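PDB 4PMH: pectinesterase from Sitophilus oryzae, which hydrolyses the methyl esters of pectin to release methanol and probably serves the weevil in digesting plant cell walls. Local coordinates for residues A[312-317]-A[359-364]; A[271-276]-A[318-323]; A[69-74]-A[99-104]. One frame throughout, in Å; residues are numbered along the deposited sequence.

How the contacts relate
All three contacts join successive coils of the right-handed parallel beta-helix of pectin methylesterases, two near one end and one near the other. Contacts 1 and 2 are neighbours, their centres about 9 Å apart: segment 312-317 runs into 318-323, and the contacts also meet where Ser362 O lies 2.8 Å from Ile319 N and Ser317 OG 3.0 Å from Ser272 N, both probable hydrogen bonds. Contact 3 closes earlier in the chain, about 33 Å from contact 1 and about 28 Å from contact 2 between centres. Only contact 1 comes moderately near a functional residue: the side chain of Ile314 is about 12 Å from that of Arg290, which probably binds substrate, as in relatives.

Contact 1: residues A[312-317]-A[359-364]; sequences LIIKES and YNNSGN
Lys315 pairs in parallel with Tyr359 where two strands end, and both segments then turn together through left-handed backbone angles at Glu316 and Asn360. Tyr359 N donates to Ile314 O, Tyr359 O receives Glu316 N at 2.9 Å, and beyond the turn Ser362 N reaches Ser317 O at 2.9 Å. Between these backbone bonds sits the amide of Asn361. Its CG stands anti to the carbonyl carbon (chi1 -63°), which brings OD1 within 2.9 Å of Ser317 N in a fairly straight bond (164°), while ND2 donates to Ile314 O at 3.0 Å from above the carbonyl plane, on the face opposite to Tyr359 N. Ile314 O is thus gripped by two donors, and ND2 also bonds Glu358 OE2. An alanine in place of Asn361 would probably leave Ser317 N without its acceptor and Ile314 O with Tyr359 N as its one donor across the contact. On the Lys315 face, the extended lysine runs alongside the Tyr359 ring, CG in plane at its edge and CE 3.6 Å from CD2; its NZ goes on to Phe21 O. Asn360 CB rests on one face of the ring, toward the rim. Asn360 ND2 meets Glu316 OE2 at 3.1 Å from above the carboxylate plane, the two flat groups nearly perpendicular (83°), while OE1 forms a salt bridge with Lys271. Strand 311-315 lies between strands 267-270 and 355-359, the latter outermost in its parallel sheet; helix 15-18 packs on Tyr359, and Trp329 of strand 329-330 touches Ile314.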
loop_
_atom_site.group_PDB
_atom_site.type_symbol
_atom_site.label_atom_id
_atom_site.label_comp_id
_atom_site.label_asym_id
_atom_site.label_seq_id
_atom_site.Cartn_x
_atom_site.Cartn_y
_atom_site.Cartn_z
ATOM N N LEU A 312 -3.880 12.239 -3.578
ATOM C CA LEU A 312 -4.624 11.115 -4.130
ATOM C C LEU A 312 -5.585 11.561 -5.228
ATOM O O LEU A 312 -6.402 12.421 -5.012
ATOM C CB LEU A 312 -5.460 10.435 -3.046
ATOM C CG LEU A 312 -6.462 9.384 -3.498
ATOM C CD1 LEU A 312 -5.810 8.181 -4.175
ATOM C CD2 LEU A 312 -7.247 8.915 -2.288
ATOM N N ILE A 313 -5.485 10.935 -6.386
ATOM C CA ILE A 313 -6.460 11.094 -7.449
ATOM C C ILE A 313 -7.096 9.744 -7.795
ATOM O O ILE A 313 -6.392 8.767 -8.052
ATOM C CB ILE A 313 -5.800 11.722 -8.670
ATOM C CG1 ILE A 313 -5.486 13.183 -8.332
ATOM C CG2 ILE A 313 -6.715 11.612 -9.905
ATOM C CD1 ILE A 313 -4.679 13.873 -9.395
ATOM N N ILE A 314 -8.428 9.696 -7.765
ATOM C CA ILE A 314 -9.180 8.534 -8.246
ATOM C C ILE A 314 -9.828 8.927 -9.557
ATOM O O ILE A 314 -10.687 9.804 -9.589
ATOM C CB ILE A 314 -10.227 8.075 -7.243
ATOM C CG1 ILE A 314 -9.547 7.660 -5.940
ATOM C CG2 ILE A 314 -11.026 6.902 -7.804
ATOM C CD1 ILE A 314 -10.482 7.541 -4.762
ATOM N N LYS A 315 -9.374 8.301 -10.638
ATOM C CA LYS A 315 -9.769 8.661 -12.004
ATOM C C LYS A 315 -10.358 7.471 -12.768
ATOM O O LYS A 315 -9.778 6.386 -12.755
ATOM C CB LYS A 315 -8.529 9.127 -12.760
ATOM C CG LYS A 315 -8.749 9.475 -14.224
ATOM C CD LYS A 315 -7.572 10.302 -14.718
ATOM C CE LYS A 315 -7.686 10.657 -16.196
ATOM N NZ LYS A 315 -6.478 11.397 -16.641
ATOM N N GLU A 316 -11.493 7.684 -13.449
ATOM C CA GLU A 316 -12.093 6.664 -14.323
ATOM C C GLU A 316 -12.203 5.301 -13.652
ATOM O O GLU A 316 -11.913 4.262 -14.227
ATOM C CB GLU A 316 -11.366 6.658 -15.677
ATOM C CG GLU A 316 -11.563 8.022 -16.324
ATOM C CD GLU A 316 -10.899 8.216 -17.658
ATOM O OE1 GLU A 316 -10.274 7.267 -18.143
ATOM O OE2 GLU A 316 -11.034 9.330 -18.220
ATOM N N SER A 317 -12.632 5.342 -12.399
ATOM C CA SER A 317 -12.800 4.156 -11.603
ATOM C C SER A 317 -14.274 3.969 -11.220
ATOM O O SER A 317 -15.083 4.905 -11.287
ATOM C CB SER A 317 -11.923 4.237 -10.364
ATOM O OG SER A 317 -10.556 4.130 -10.719
ATOM N N TYR A 359 -11.754 12.299 -10.967
ATOM C CA TYR A 359 -12.108 12.690 -12.328
ATOM C C TYR A 359 -12.815 11.527 -13.002
ATOM O O TYR A 359 -12.231 10.452 -13.124
ATOM C CB TYR A 359 -10.861 13.025 -13.154
ATOM C CG TYR A 359 -11.177 13.339 -14.616
ATOM C CD1 TYR A 359 -11.867 14.486 -14.955
ATOM C CD2 TYR A 359 -10.762 12.500 -15.646
ATOM C CE1 TYR A 359 -12.163 14.790 -16.277
ATOM C CE2 TYR A 359 -11.060 12.797 -16.982
ATOM C CZ TYR A 359 -11.769 13.937 -17.278
ATOM O OH TYR A 359 -12.076 14.267 -18.592
ATOM N N ASN A 360 -14.055 11.738 -13.441
ATOM C CA ASN A 360 -14.725 10.810 -14.351
ATOM C C ASN A 360 -14.903 9.402 -13.798
ATOM O O ASN A 360 -14.709 8.407 -14.500
ATOM C CB ASN A 360 -13.933 10.772 -15.669
ATOM C CG ASN A 360 -14.759 10.293 -16.835
ATOM O OD1 ASN A 360 -15.988 10.304 -16.784
ATOM N ND2 ASN A 360 -14.090 9.893 -17.911
ATOM N N ASN A 361 -15.260 9.320 -12.524
ATOM C CA ASN A 361 -15.588 8.048 -11.909
ATOM C C ASN A 361 -17.059 7.711 -12.169
ATOM O O ASN A 361 -17.842 8.556 -12.607
ATOM C CB ASN A 361 -15.286 8.091 -10.408
ATOM C CG ASN A 361 -13.819 8.311 -10.117
ATOM O OD1 ASN A 361 -12.953 7.765 -10.808
ATOM N ND2 ASN A 361 -13.525 9.142 -9.094
ATOM N N SER A 362 -17.420 6.458 -11.948
ATOM C CA SER A 362 -18.784 6.029 -12.130
ATOM C C SER A 362 -19.138 5.036 -11.072
ATOM O O SER A 362 -18.301 4.731 -10.203
ATOM C CB SER A 362 -18.974 5.448 -13.534
ATOM O OG SER A 362 -18.064 4.403 -13.764
ATOM N N GLY A 363 -20.384 4.543 -11.137
ATOM C CA GLY A 363 -20.925 3.623 -10.141
ATOM C C GLY A 363 -21.761 4.354 -9.118
ATOM O O GLY A 363 -21.857 5.581 -9.128
ATOM N N ASN A 364 -22.340 3.601 -8.194
ATOM C CA ASN A 364 -23.304 4.169 -7.260
ATOM C C ASN A 364 -22.681 5.158 -6.283
ATOM O O ASN A 364 -23.386 5.997 -5.735
ATOM C CB ASN A 364 -24.047 3.067 -6.493
ATOM C CG ASN A 364 -24.850 2.154 -7.404
ATOM O OD1 ASN A 364 -25.266 2.543 -8.509
ATOM N ND2 ASN A 364 -25.102 0.949 -6.935
#

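Contact 2: residues A[271-276]-A[318-323]; sequences KSTITG and TIDGII
Thr273 and Thr318 stand side by side on one face of a parallel strand pair, pointing the same way, with Thr273 OG1 4.1 Å from Thr318 CB. Ile274 and Ile319 form the next pair and project from the other face, where Ile274 CD1 comes to 4.4 Å from Ile319 CG1. Like thus sits beside like on both faces, in the manner of the side-chain stacks of parallel beta-helices. Leu288 of strand 286-290 touches both isoleucines from the interior. The backbones hold this alignment through three nearly straight bonds: Thr318 N to Ser272 O, Ile274 N to Thr318 O, and Asp320 N to Ile274 O, the last at 2.8 Å and 172°.

Past the second pair, Thr275 and Asp320 also lie alongside each other, their polar ends joined. Thr275 carries OG1 anti to its own backbone N (chi1 -169°), which swings the hydroxyl across to Asp320 OD2 at 2.7 Å. The hydroxyl donates, and OD2 accepts with its anti lone pair, on the side away from OD1. The chain then bends in an inverse gamma turn centred on Gly321, with a weak bond from Ile322 N back to Asp320 O, and Ile322 returns toward strand 273-276. Its CD1 closes to 3.3 Å from Thr275 O and packs beside Gly276 N; Trp280 of helix 278-283 also touches this side chain.

Chemically, the contact is divided: the buried side is lined by isoleucines, loosely paired at Ile274 and Ile319, with the Ile322 methyl against the Thr275 carbonyl, while the short hydroxyl-carboxylate bond falls on partly exposed residues, at the point where regular strand pairing gives way to the turn.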
loop_
_atom_site.group_PDB
_atom_site.type_symbol
_atom_site.label_atom_id
_atom_site.label_comp_id
_atom_site.label_asym_id
_atom_site.label_seq_id
_atom_site.Cartn_x
_atom_site.Cartn_y
_atom_site.Cartn_z
ATOM N N LYS A 271 -8.864 3.193 -13.538
ATOM C CA LYS A 271 -9.579 2.046 -14.067
ATOM C C LYS A 271 -9.687 0.945 -13.009
ATOM O O LYS A 271 -9.529 -0.227 -13.304
ATOM C CB LYS A 271 -8.892 1.509 -15.317
ATOM C CG LYS A 271 -8.700 2.529 -16.419
ATOM C CD LYS A 271 -10.024 2.930 -17.025
ATOM C CE LYS A 271 -9.836 3.466 -18.431
ATOM N NZ LYS A 271 -11.018 4.240 -18.872
ATOM N N SER A 272 -9.972 1.340 -11.783
ATOM C CA SER A 272 -10.042 0.412 -10.658
ATOM C C SER A 272 -11.472 0.352 -10.090
ATOM O O SER A 272 -12.384 1.036 -10.590
ATOM C CB SER A 272 -9.013 0.837 -9.594
ATOM O OG SER A 272 -7.672 0.507 -10.025
ATOM N N THR A 273 -11.668 -0.500 -9.081
ATOM C CA THR A 273 -12.936 -0.658 -8.432
ATOM C C THR A 273 -12.748 -0.474 -6.942
ATOM O O THR A 273 -11.817 -1.035 -6.338
ATOM C CB THR A 273 -13.489 -2.064 -8.700
ATOM O OG1 THR A 273 -13.723 -2.220 -10.115
ATOM C CG2 THR A 273 -14.789 -2.311 -7.942
ATOM N N ILE A 274 -13.617 0.329 -6.354
ATOM C CA ILE A 274 -13.651 0.507 -4.916
ATOM C C ILE A 274 -14.992 -0.010 -4.376
ATOM O O ILE A 274 -16.061 0.526 -4.669
ATOM C CB ILE A 274 -13.462 1.988 -4.542
ATOM C CG1 ILE A 274 -12.098 2.482 -5.041
ATOM C CG2 ILE A 274 -13.640 2.154 -3.056
ATOM C CD1 ILE A 274 -11.836 3.951 -4.816
ATOM N N THR A 275 -14.925 -1.046 -3.556
ATOM C CA THR A 275 -16.123 -1.750 -3.148
ATOM C C THR A 275 -15.939 -2.306 -1.741
ATOM O O THR A 275 -14.987 -1.951 -1.029
ATOM C CB THR A 275 -16.434 -2.863 -4.176
ATOM O OG1 THR A 275 -17.734 -3.394 -3.934
ATOM C CG2 THR A 275 -15.403 -3.976 -4.125
ATOM N N GLY A 276 -16.847 -3.173 -1.329
ATOM C CA GLY A 276 -16.734 -3.742 -0.005
ATOM C C GLY A 276 -17.923 -4.595 0.325
ATOM O O GLY A 276 -18.769 -4.848 -0.534
ATOM N N THR A 318 -14.591 2.744 -10.832
ATOM C CA THR A 318 -15.897 2.389 -10.336
ATOM C C THR A 318 -15.910 2.508 -8.808
ATOM O O THR A 318 -15.105 1.887 -8.128
ATOM C CB THR A 318 -16.232 0.948 -10.751
ATOM O OG1 THR A 318 -16.316 0.872 -12.190
ATOM C CG2 THR A 318 -17.543 0.499 -10.138
ATOM N N ILE A 319 -16.809 3.309 -8.271
ATOM C CA ILE A 319 -16.924 3.463 -6.824
ATOM C C ILE A 319 -18.303 2.949 -6.433
ATOM O O ILE A 319 -19.315 3.495 -6.885
ATOM C CB ILE A 319 -16.749 4.920 -6.394
ATOM C CG1 ILE A 319 -15.411 5.473 -6.929
ATOM C CG2 ILE A 319 -16.815 5.045 -4.884
ATOM C CD1 ILE A 319 -15.140 6.922 -6.565
ATOM N N ASP A 320 -18.370 1.899 -5.618
ATOM C CA ASP A 320 -19.684 1.351 -5.271
ATOM C C ASP A 320 -20.320 2.181 -4.166
ATOM O O ASP A 320 -19.678 3.037 -3.576
ATOM C CB ASP A 320 -19.619 -0.140 -4.938
ATOM C CG ASP A 320 -19.368 -1.006 -6.171
ATOM O OD1 ASP A 320 -19.674 -0.600 -7.303
ATOM O OD2 ASP A 320 -18.829 -2.106 -6.048
ATOM N N GLY A 321 -21.607 1.956 -3.933
ATOM C CA GLY A 321 -22.366 2.754 -2.998
ATOM C C GLY A 321 -22.103 2.374 -1.567
ATOM O O GLY A 321 -23.030 2.167 -0.809
ATOM N N ILE A 322 -20.835 2.305 -1.193
ATOM C CA ILE A 322 -20.440 1.961 0.158
ATOM C C ILE A 322 -19.931 3.202 0.889
ATOM O O ILE A 322 -19.679 3.161 2.089
ATOM C CB ILE A 322 -19.340 0.893 0.133
ATOM C CG1 ILE A 322 -18.113 1.388 -0.643
ATOM C CG2 ILE A 322 -19.879 -0.382 -0.513
ATOM C CD1 ILE A 322 -16.849 0.628 -0.337
ATOM N N ILE A 323 -19.790 4.309 0.161
ATOM C CA ILE A 323 -19.209 5.521 0.730
ATOM C C ILE A 323 -20.233 6.603 0.977
ATOM O O ILE A 323 -21.348 6.600 0.429
ATOM C CB ILE A 323 -18.092 6.114 -0.158
ATOM C CG1 ILE A 323 -18.645 6.534 -1.534
ATOM C CG2 ILE A 323 -16.954 5.115 -0.307
ATOM C CD1 ILE A 323 -17.903 7.692 -2.159
#

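Contact 3: residues A[69-74]-A[99-104]; sequences IKINAG and SDTLIT
Gly74 and Thr101 form a single parallel bridge in which the backbone polar atoms of Gly74 are both engaged. Gly74 N donates to Asp100 O at 2.9 Å, within the carbonyl plane though somewhat bent (143°), and Gly74 O accepts Leu102 N in a straighter bond (168°). Thr101 CA makes a CA-H...O contact with Gly74 O at 3.6 Å. Asp100 OD2 accepts from Ser97 N, three residues earlier, and Asn72 O is taken up by the hydroxyl of Tyr76. Beside these bonds the side chains make an apolar contact. At Thr101 the hydroxyl lies beside the backbone N (chi1 -51°), which leaves CG2 anti to that N, and this methyl meets Ile71 CG2 at 3.6 Å. Ile71 CD1 touches Ile103 CD1 at 4.1 Å, the two side chains crossing at about a right angle, with Ile51 of helix 51-61 touching both. At the backbone angles of Gly74 a CB would collide with the carbonyl O of Ala73, which calls for glycine. The chain leaves strand 67-71 through a corner at 72-73 and enters the next sheet as an edge strand, 74-76, beside strand 101-105: a turn between two faces of a parallel beta-helix, near its N-terminal end.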
loop_
_atom_site.group_PDB
_atom_site.type_symbol
_atom_site.label_atom_id
_atom_site.label_comp_id
_atom_site.label_asym_id
_atom_site.label_seq_id
_atom_site.Cartn_x
_atom_site.Cartn_y
_atom_site.Cartn_z
ATOM N N ILE A 69 12.342 -15.942 -8.400
ATOM C CA ILE A 69 12.085 -16.798 -7.274
ATOM C C ILE A 69 10.649 -17.263 -7.377
ATOM O O ILE A 69 9.725 -16.460 -7.212
ATOM C CB ILE A 69 12.272 -16.064 -5.935
ATOM C CG1 ILE A 69 13.748 -15.738 -5.747
ATOM C CG2 ILE A 69 11.751 -16.922 -4.780
ATOM C CD1 ILE A 69 14.044 -14.613 -4.796
ATOM N N LYS A 70 10.468 -18.559 -7.639
ATOM C CA LYS A 70 9.154 -19.161 -7.695
ATOM C C LYS A 70 8.772 -19.756 -6.350
ATOM O O LYS A 70 9.541 -20.522 -5.769
ATOM C CB LYS A 70 9.131 -20.247 -8.743
ATOM C CG LYS A 70 7.781 -20.902 -8.869
ATOM C CD LYS A 70 7.717 -21.776 -10.114
ATOM C CE LYS A 70 8.503 -23.052 -9.941
ATOM N NZ LYS A 70 8.111 -24.044 -10.988
ATOM N N ILE A 71 7.584 -19.411 -5.862
ATOM C CA ILE A 71 7.073 -20.003 -4.626
ATOM C C ILE A 71 5.971 -20.999 -4.953
ATOM O O ILE A 71 4.859 -20.619 -5.346
ATOM C CB ILE A 71 6.505 -18.935 -3.658
ATOM C CG1 ILE A 71 7.537 -17.811 -3.429
ATOM C CG2 ILE A 71 6.057 -19.594 -2.349
ATOM C CD1 ILE A 71 7.110 -16.706 -2.469
ATOM N N ASN A 72 6.255 -22.280 -4.760
ATOM C CA ASN A 72 5.250 -23.291 -5.012
ATOM C C ASN A 72 3.991 -23.003 -4.219
ATOM O O ASN A 72 4.057 -22.504 -3.087
ATOM C CB ASN A 72 5.772 -24.683 -4.666
ATOM C CG ASN A 72 6.641 -25.272 -5.757
ATOM O OD1 ASN A 72 6.769 -24.713 -6.842
ATOM N ND2 ASN A 72 7.224 -26.424 -5.479
ATOM N N ALA A 73 2.855 -23.346 -4.827
ATOM C CA ALA A 73 1.554 -23.176 -4.225
ATOM C C ALA A 73 1.537 -23.750 -2.816
ATOM O O ALA A 73 2.108 -24.809 -2.567
ATOM C CB ALA A 73 0.501 -23.865 -5.081
ATOM N N GLY A 74 0.916 -23.045 -1.879
ATOM C CA GLY A 74 0.924 -23.483 -0.485
ATOM C C GLY A 74 0.642 -22.339 0.470
ATOM O O GLY A 74 0.442 -21.204 0.051
ATOM N N SER A 99 -4.392 -16.677 -5.328
ATOM C CA SER A 99 -4.881 -17.227 -4.051
ATOM C C SER A 99 -4.233 -18.570 -3.684
ATOM O O SER A 99 -4.284 -18.987 -2.520
ATOM C CB SER A 99 -6.407 -17.344 -4.080
ATOM O OG SER A 99 -6.811 -18.215 -5.119
ATOM N N ASP A 100 -3.608 -19.226 -4.668
ATOM C CA ASP A 100 -2.956 -20.513 -4.465
ATOM C C ASP A 100 -1.614 -20.439 -3.692
ATOM O O ASP A 100 -1.071 -21.463 -3.301
ATOM C CB ASP A 100 -2.710 -21.192 -5.823
ATOM C CG ASP A 100 -4.001 -21.578 -6.533
ATOM O OD1 ASP A 100 -5.032 -21.747 -5.845
ATOM O OD2 ASP A 100 -3.994 -21.688 -7.784
ATOM N N THR A 101 -1.063 -19.243 -3.522
ATOM C CA THR A 101 0.187 -19.057 -2.818
ATOM C C THR A 101 -0.020 -17.967 -1.780
ATOM O O THR A 101 -0.211 -16.816 -2.129
ATOM C CB THR A 101 1.302 -18.679 -3.794
ATOM O OG1 THR A 101 1.318 -19.619 -4.877
ATOM C CG2 THR A 101 2.645 -18.689 -3.081
ATOM N N LEU A 102 -0.019 -18.346 -0.509
ATOM C CA LEU A 102 -0.414 -17.448 0.580
ATOM C C LEU A 102 0.692 -17.348 1.635
ATOM O O LEU A 102 1.103 -18.360 2.212
ATOM C CB LEU A 102 -1.696 -17.954 1.224
ATOM C CG LEU A 102 -2.151 -17.222 2.495
ATOM C CD1 LEU A 102 -2.478 -15.777 2.147
ATOM C CD2 LEU A 102 -3.344 -17.906 3.148
ATOM N N ILE A 103 1.179 -16.132 1.862
ATOM C CA ILE A 103 2.162 -15.849 2.861
ATOM C C ILE A 103 1.423 -15.093 3.950
ATOM O O ILE A 103 0.956 -13.988 3.704
ATOM C CB ILE A 103 3.277 -14.964 2.285
ATOM C CG1 ILE A 103 3.833 -15.574 0.985
ATOM C CG2 ILE A 103 4.383 -14.763 3.310
ATOM C CD1 ILE A 103 4.746 -14.648 0.218
ATOM N N THR A 104 1.285 -15.683 5.133
ATOM C CA THR A 104 0.380 -15.124 6.114
ATOM C C THR A 104 0.871 -15.246 7.552
ATOM O O THR A 104 1.463 -16.261 7.918
ATOM C CB THR A 104 -1.028 -15.779 6.010
ATOM O OG1 THR A 104 -1.882 -15.214 7.009
ATOM C CG2 THR A 104 -0.998 -17.313 6.202
#